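Local coordinates for protein N-acetyl-L-2,4-diaminobutyric acid deacetylase (Ruegeria pomeroyi, PDB 6TWM) that probably removes the acetyl group from N-acetyl-L-2,4-diaminobutyric acid with the help of zinc, a step in the bacterial breakdown of ectoine, at residues A[66-71]-A[105-110]; A[272-277]-A[289-294]. One frame throughout, in Å; residues are numbered along the deposited sequence.

Interaction 1 of 2, residues A[66-71]-A[105-110]; sequences GDEYEG and GSRTSP. With ZN (zinc ion), chain M.
Gly105 and Tyr69 touch where two loops of the zinc-dependent aspartoacylase-type catalytic domain come together. Gly105 ends helix 99-104 in a Schellman motif with positive phi. Its CA lies 4.0 Å from Tyr69 OH, and its carbonyl O faces Asp67 CB at 3.7 Å. Lys155 links both segments, taking Asp67 OD2 on its backbone N and giving its NZ to Gly105 O. Ser106 turns its side chain away but brings its carbonyl O to Gly66 CA at 3.1 Å, a CA-H...O contact. A side chain on Gly66 would strike that oxygen. Arg107 follows. Its carbonyl O accepts Gly66 N at 3.3 Å, with the donor above the carbonyl plane. Asp67 OD1 lies 3.7 Å from Arg107 CA. The arginine chain runs fully extended from CB to NE, with CG anti to the backbone N (chi1 -179°). This straight chain brings the Arg107 side chain against the bound 2,4-diaminobutyric acid. The extended Glu68 side chain reaches the zinc ion, while Ser152 N holds its OE1. The Glu68 carboxylate and Arg107 guanidinium planes are 47° apart. Glu68 OE2 binds the zinc ion at 2.5 Å and lies 3.6 Å from Arg107 NH1, at the guanidinium edge.

Interaction 2 of 2, residues A[272-277]-A[289-294]; sequences GLFEMM and LLARVW
Glu275 reaches across to both Arg292 and Trp294 on the neighbouring antiparallel strand. Its CB sits 3.3 Å from Arg292 O, the acceptor for Glu275 N. The chain is trans about its first bond (chi1 -178°) and extended beyond, which sends it out beside the Arg292 and Trp294 side chains in the same direction. CD lies in the plane of the indole, at its edge. OE1 at the tip takes two bonds. Trp294 NE1 donates to Glu275 OE1 from the anti side at 2.8 Å. Arg292 NH2 donates to Glu275 OE1 from the syn side at 2.9 Å and completes a salt bridge. The two donors come from opposite faces of the carboxylate plane, which should limit its rotation. Replacing Glu275 by alanine is likely to leave Trp294 NE1 and the Arg292 guanidinium without this shared acceptor and let both groups turn more freely.

Met277 SD lies over one face of the same guanidinium, 4.0 Å above its plane. Met277 CG touches Leu289 CD2 at 3.6 Å. On the other face of the sheet, Phe274 brings CE1 to Ala291 CB at 3.6 Å. The edge-to-face partner of this ring is His318, and Val329 of strand 328-333 packs on both Phe274 and Ala291. Gly272 CA fits against Val293 CG1, where a side chain would collide.

Leu273 pairs with Trp294, and Glu275 with Arg292, as hydrogen-bonded pairs. Phe274 with Val293 and Met276 with Ala291 are non-hydrogen-bonded pairs. Met277 N adds a bond to Leu290 O beyond them. Strand 289-294 has strand 304-307 on its other side, where Leu290 and Ala291 both bond through their backbones to Tyr306. The arrangement is an antiparallel beta ladder at the centre of a four-stranded sheet, with a classic beta bulge in strand 289-294.

In the fold
Interaction 1 closes before interaction 2 opens along the chain. Their centres are 26 Å apart, and their nearest atoms are about 16 Å apart. They share no sheet. The 66-71 and 105-110 segments belong to the catalytic domain, built round a large mixed beta sheet with helices beside it. They sit at the zinc site, completed by His65 and His151, and at the product pocket. The 272-277 and 289-294 segments lie in the all-beta C-terminal part. The centre of interaction 2 is about 27 Å from the centre of the chain. Its four-stranded sheet packs on strands 312-318 and 328-333. Interaction 1 therefore probably helps set the active site, since it holds Glu68 and Arg107, whereas interaction 2 is structural packing away from the annotated sites.

Interaction 1 of 2, residues A[66-71]-A[105-110]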
loop_
_atom_site.group_PDB
_atom_site.type_symbol
_atom_site.label_atom_id
_atom_site.label_comp_id
_atom_site.label_asym_id
_atom_site.label_seq_id
_atom_site.Cartn_x
_atom_site.Cartn_y
_atom_site.Cartn_z
ATOM N N GLY A 66 -4.840 -5.725 5.096
ATOM C CA GLY A 66 -4.960 -7.133 4.755
ATOM C C GLY A 66 -5.710 -7.418 3.469
ATOM O O GLY A 66 -5.420 -8.408 2.790
ATOM N N ASP A 67 -6.671 -6.567 3.110
ATOM C CA ASP A 67 -7.576 -6.835 1.992
ATOM C C ASP A 67 -7.131 -6.145 0.708
ATOM O O ASP A 67 -7.961 -5.696 -0.089
ATOM C CB ASP A 67 -9.003 -6.427 2.356
ATOM C CG ASP A 67 -9.123 -4.961 2.739
ATOM O OD1 ASP A 67 -8.083 -4.282 2.862
ATOM O OD2 ASP A 67 -10.265 -4.485 2.922
ATOM N N GLU A 68 -5.821 -6.052 0.485
ATOM C CA GLU A 68 -5.253 -5.406 -0.694
ATOM C C GLU A 68 -4.230 -6.352 -1.302
ATOM O O GLU A 68 -3.249 -6.715 -0.644
ATOM C CB GLU A 68 -4.630 -4.062 -0.316
ATOM C CG GLU A 68 -5.598 -3.180 0.458
ATOM C CD GLU A 68 -4.956 -1.935 1.008
ATOM O OE1 GLU A 68 -3.737 -1.749 0.807
ATOM O OE2 GLU A 68 -5.682 -1.135 1.637
ATOM N N TYR A 69 -4.452 -6.746 -2.560
ATOM C CA TYR A 69 -3.910 -8.000 -3.066
ATOM C C TYR A 69 -2.918 -7.887 -4.216
ATOM O O TYR A 69 -2.149 -8.832 -4.420
ATOM C CB TYR A 69 -5.062 -8.925 -3.495
ATOM C CG TYR A 69 -5.951 -9.293 -2.330
ATOM C CD1 TYR A 69 -5.539 -10.233 -1.392
ATOM C CD2 TYR A 69 -7.187 -8.679 -2.147
ATOM C CE1 TYR A 69 -6.336 -10.567 -0.317
ATOM C CE2 TYR A 69 -7.993 -9.008 -1.071
ATOM C CZ TYR A 69 -7.559 -9.953 -0.159
ATOM O OH TYR A 69 -8.346 -10.290 0.918
ATOM N N GLU A 70 -2.903 -6.782 -4.970
ATOM C CA GLU A 70 -1.964 -6.676 -6.085
ATOM C C GLU A 70 -0.528 -6.853 -5.617
ATOM O O GLU A 70 0.271 -7.529 -6.274
ATOM C CB GLU A 70 -2.124 -5.333 -6.794
ATOM C CG GLU A 70 -3.304 -5.265 -7.735
ATOM C CD GLU A 70 -4.579 -4.876 -7.025
ATOM O OE1 GLU A 70 -4.519 -4.590 -5.810
ATOM O OE2 GLU A 70 -5.640 -4.842 -7.681
ATOM N N GLY A 71 -0.187 -6.258 -4.478
ATOM C CA GLY A 71 1.128 -6.385 -3.899
ATOM C C GLY A 71 1.508 -7.804 -3.525
ATOM O O GLY A 71 2.515 -8.340 -4.002
ATOM N N GLY A 105 -8.522 -11.497 5.925
ATOM C CA GLY A 105 -9.145 -10.835 4.794
ATOM C C GLY A 105 -9.659 -9.447 5.092
ATOM O O GLY A 105 -10.598 -8.986 4.437
ATOM N N SER A 106 -9.063 -8.760 6.061
ATOM C CA SER A 106 -9.569 -7.478 6.518
ATOM C C SER A 106 -8.439 -6.464 6.596
ATOM O O SER A 106 -7.279 -6.817 6.817
ATOM C CB SER A 106 -10.241 -7.605 7.885
ATOM O OG SER A 106 -9.319 -8.086 8.847
ATOM N N ARG A 107 -8.806 -5.195 6.409
ATOM C CA ARG A 107 -7.854 -4.094 6.511
ATOM C C ARG A 107 -7.045 -4.169 7.803
ATOM O O ARG A 107 -5.812 -4.097 7.786
ATOM C CB ARG A 107 -8.615 -2.770 6.424
ATOM C CG ARG A 107 -7.783 -1.505 6.487
ATOM C CD ARG A 107 -8.684 -0.304 6.226
ATOM N NE ARG A 107 -7.996 0.974 6.361
ATOM C CZ ARG A 107 -7.278 1.541 5.398
ATOM N NH1 ARG A 107 -7.143 0.938 4.225
ATOM N NH2 ARG A 107 -6.690 2.710 5.609
ATOM N N THR A 108 -7.728 -4.322 8.931
ATOM C CA THR A 108 -7.095 -4.344 10.240
ATOM C C THR A 108 -7.015 -5.769 10.773
ATOM O O THR A 108 -7.669 -6.691 10.276
ATOM C CB THR A 108 -7.860 -3.451 11.224
ATOM O OG1 THR A 108 -9.190 -3.958 11.400
ATOM C CG2 THR A 108 -7.926 -2.031 10.699
ATOM N N SER A 109 -6.199 -5.937 11.808
ATOM C CA SER A 109 -5.960 -7.260 12.358
ATOM C C SER A 109 -7.165 -7.731 13.169
ATOM O O SER A 109 -7.768 -6.946 13.905
ATOM C CB SER A 109 -4.718 -7.257 13.243
ATOM O OG SER A 109 -4.576 -8.505 13.897
ATOM N N PRO A 110 -7.538 -9.007 13.058
ATOM C CA PRO A 110 -8.603 -9.534 13.921
ATOM C C PRO A 110 -8.200 -9.619 15.379
ATOM O O PRO A 110 -9.081 -9.644 16.249
ATOM C CB PRO A 110 -8.866 -10.926 13.338
ATOM C CG PRO A 110 -7.547 -11.321 12.748
ATOM C CD PRO A 110 -6.958 -10.050 12.192
HETATM ZN ZN ZN M . -4.163 0.807 1.881
#

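Interaction 2 of 2, residues A[272-277]-A[289-294]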
loop_
_atom_site.group_PDB
_atom_site.type_symbol
_atom_site.label_atom_id
_atom_site.label_comp_id
_atom_site.label_asym_id
_atom_site.label_seq_id
_atom_site.Cartn_x
_atom_site.Cartn_y
_atom_site.Cartn_z
ATOM N N GLY A 272 -26.975 5.039 2.796
ATOM C CA GLY A 272 -27.902 4.723 1.732
ATOM C C GLY A 272 -27.275 3.820 0.688
ATOM O O GLY A 272 -26.208 3.242 0.891
ATOM N N LEU A 273 -27.981 3.713 -0.434
ATOM C CA LEU A 273 -27.553 2.907 -1.571
ATOM C C LEU A 273 -26.737 3.782 -2.515
ATOM O O LEU A 273 -27.219 4.821 -2.979
ATOM C CB LEU A 273 -28.764 2.312 -2.287
ATOM C CG LEU A 273 -28.532 1.584 -3.611
ATOM C CD1 LEU A 273 -27.631 0.378 -3.415
ATOM C CD2 LEU A 273 -29.865 1.171 -4.212
ATOM N N PHE A 274 -25.509 3.360 -2.801
ATOM C CA PHE A 274 -24.549 4.189 -3.516
ATOM C C PHE A 274 -24.716 4.015 -5.021
ATOM O O PHE A 274 -24.661 2.891 -5.531
ATOM C CB PHE A 274 -23.124 3.836 -3.094
ATOM C CG PHE A 274 -22.080 4.746 -3.669
ATOM C CD1 PHE A 274 -21.864 6.000 -3.125
ATOM C CD2 PHE A 274 -21.317 4.351 -4.755
ATOM C CE1 PHE A 274 -20.904 6.841 -3.651
ATOM C CE2 PHE A 274 -20.355 5.189 -5.286
ATOM C CZ PHE A 274 -20.148 6.436 -4.733
ATOM N N GLU A 275 -24.912 5.127 -5.729
ATOM C CA GLU A 275 -24.952 5.138 -7.191
ATOM C C GLU A 275 -23.863 6.079 -7.692
ATOM O O GLU A 275 -24.021 7.303 -7.645
ATOM C CB GLU A 275 -26.318 5.560 -7.726
ATOM C CG GLU A 275 -26.371 5.515 -9.250
ATOM C CD GLU A 275 -27.650 6.079 -9.834
ATOM O OE1 GLU A 275 -28.457 6.653 -9.074
ATOM O OE2 GLU A 275 -27.847 5.941 -11.060
ATOM N N MET A 276 -22.764 5.507 -8.172
ATOM C CA MET A 276 -21.725 6.303 -8.809
ATOM C C MET A 276 -22.193 6.741 -10.191
ATOM O O MET A 276 -22.653 5.919 -10.989
ATOM C CB MET A 276 -20.430 5.499 -8.914
ATOM C CG MET A 276 -19.194 6.334 -9.207
ATOM S SD MET A 276 -18.677 7.326 -7.792
ATOM C CE MET A 276 -17.682 8.582 -8.594
ATOM N N MET A 277 -22.082 8.039 -10.472
ATOM C CA MET A 277 -22.561 8.584 -11.736
ATOM C C MET A 277 -21.472 8.726 -12.791
ATOM O O MET A 277 -21.790 8.732 -13.985
ATOM C CB MET A 277 -23.225 9.947 -11.506
ATOM C CG MET A 277 -24.436 9.894 -10.588
ATOM S SD MET A 277 -25.611 8.601 -11.038
ATOM C CE MET A 277 -26.159 9.174 -12.644
ATOM N N LEU A 289 -21.966 16.161 -11.114
ATOM C CA LEU A 289 -22.537 15.175 -10.207
ATOM C C LEU A 289 -21.636 13.946 -10.158
ATOM O O LEU A 289 -21.488 13.234 -11.155
ATOM C CB LEU A 289 -23.950 14.821 -10.658
ATOM C CG LEU A 289 -24.644 13.650 -9.968
ATOM C CD1 LEU A 289 -25.011 14.022 -8.545
ATOM C CD2 LEU A 289 -25.879 13.241 -10.753
ATOM N N LEU A 290 -21.017 13.708 -8.997
ATOM C CA LEU A 290 -20.165 12.536 -8.808
ATOM C C LEU A 290 -20.991 11.297 -8.499
ATOM O O LEU A 290 -20.815 10.247 -9.127
ATOM C CB LEU A 290 -19.174 12.777 -7.670
ATOM C CG LEU A 290 -18.046 13.789 -7.811
ATOM C CD1 LEU A 290 -17.557 14.163 -6.426
ATOM C CD2 LEU A 290 -16.917 13.203 -8.635
ATOM N N ALA A 291 -21.885 11.400 -7.518
ATOM C CA ALA A 291 -22.624 10.248 -7.028
ATOM C C ALA A 291 -23.931 10.721 -6.412
ATOM O O ALA A 291 -24.059 11.871 -5.983
ATOM C CB ALA A 291 -21.802 9.454 -6.007
ATOM N N ARG A 292 -24.902 9.813 -6.389
ATOM C CA ARG A 292 -26.175 10.018 -5.715
ATOM C C ARG A 292 -26.429 8.831 -4.798
ATOM O O ARG A 292 -26.139 7.688 -5.159
ATOM C CB ARG A 292 -27.321 10.178 -6.719
ATOM C CG ARG A 292 -27.204 11.439 -7.545
ATOM C CD ARG A 292 -28.231 11.504 -8.660
ATOM N NE ARG A 292 -28.789 10.202 -9.010
ATOM C CZ ARG A 292 -29.538 9.992 -10.087
ATOM N NH1 ARG A 292 -29.807 11.001 -10.904
ATOM N NH2 ARG A 292 -30.016 8.783 -10.351
ATOM N N VAL A 293 -26.955 9.105 -3.608
ATOM C CA VAL A 293 -27.196 8.081 -2.602
ATOM C C VAL A 293 -28.695 8.001 -2.359
ATOM O O VAL A 293 -29.327 8.998 -1.985
ATOM C CB VAL A 293 -26.428 8.366 -1.305
ATOM C CG1 VAL A 293 -26.810 7.379 -0.236
ATOM C CG2 VAL A 293 -24.928 8.303 -1.560
ATOM N N TRP A 294 -29.272 6.807 -2.584
ATOM C CA TRP A 294 -30.673 6.445 -2.461
ATOM C C TRP A 294 -30.979 5.945 -1.051
ATOM O O TRP A 294 -30.106 5.390 -0.377
ATOM C CB TRP A 294 -31.032 5.363 -3.480
ATOM C CG TRP A 294 -30.962 5.839 -4.905
ATOM C CD1 TRP A 294 -29.980 5.569 -5.814
ATOM C CD2 TRP A 294 -31.910 6.680 -5.577
ATOM N NE1 TRP A 294 -30.260 6.184 -7.010
ATOM C CE2 TRP A 294 -31.438 6.875 -6.890
ATOM C CE3 TRP A 294 -33.110 7.287 -5.196
ATOM C CZ2 TRP A 294 -32.125 7.648 -7.824
ATOM C CZ3 TRP A 294 -33.790 8.054 -6.124
ATOM C CH2 TRP A 294 -33.296 8.228 -7.422
#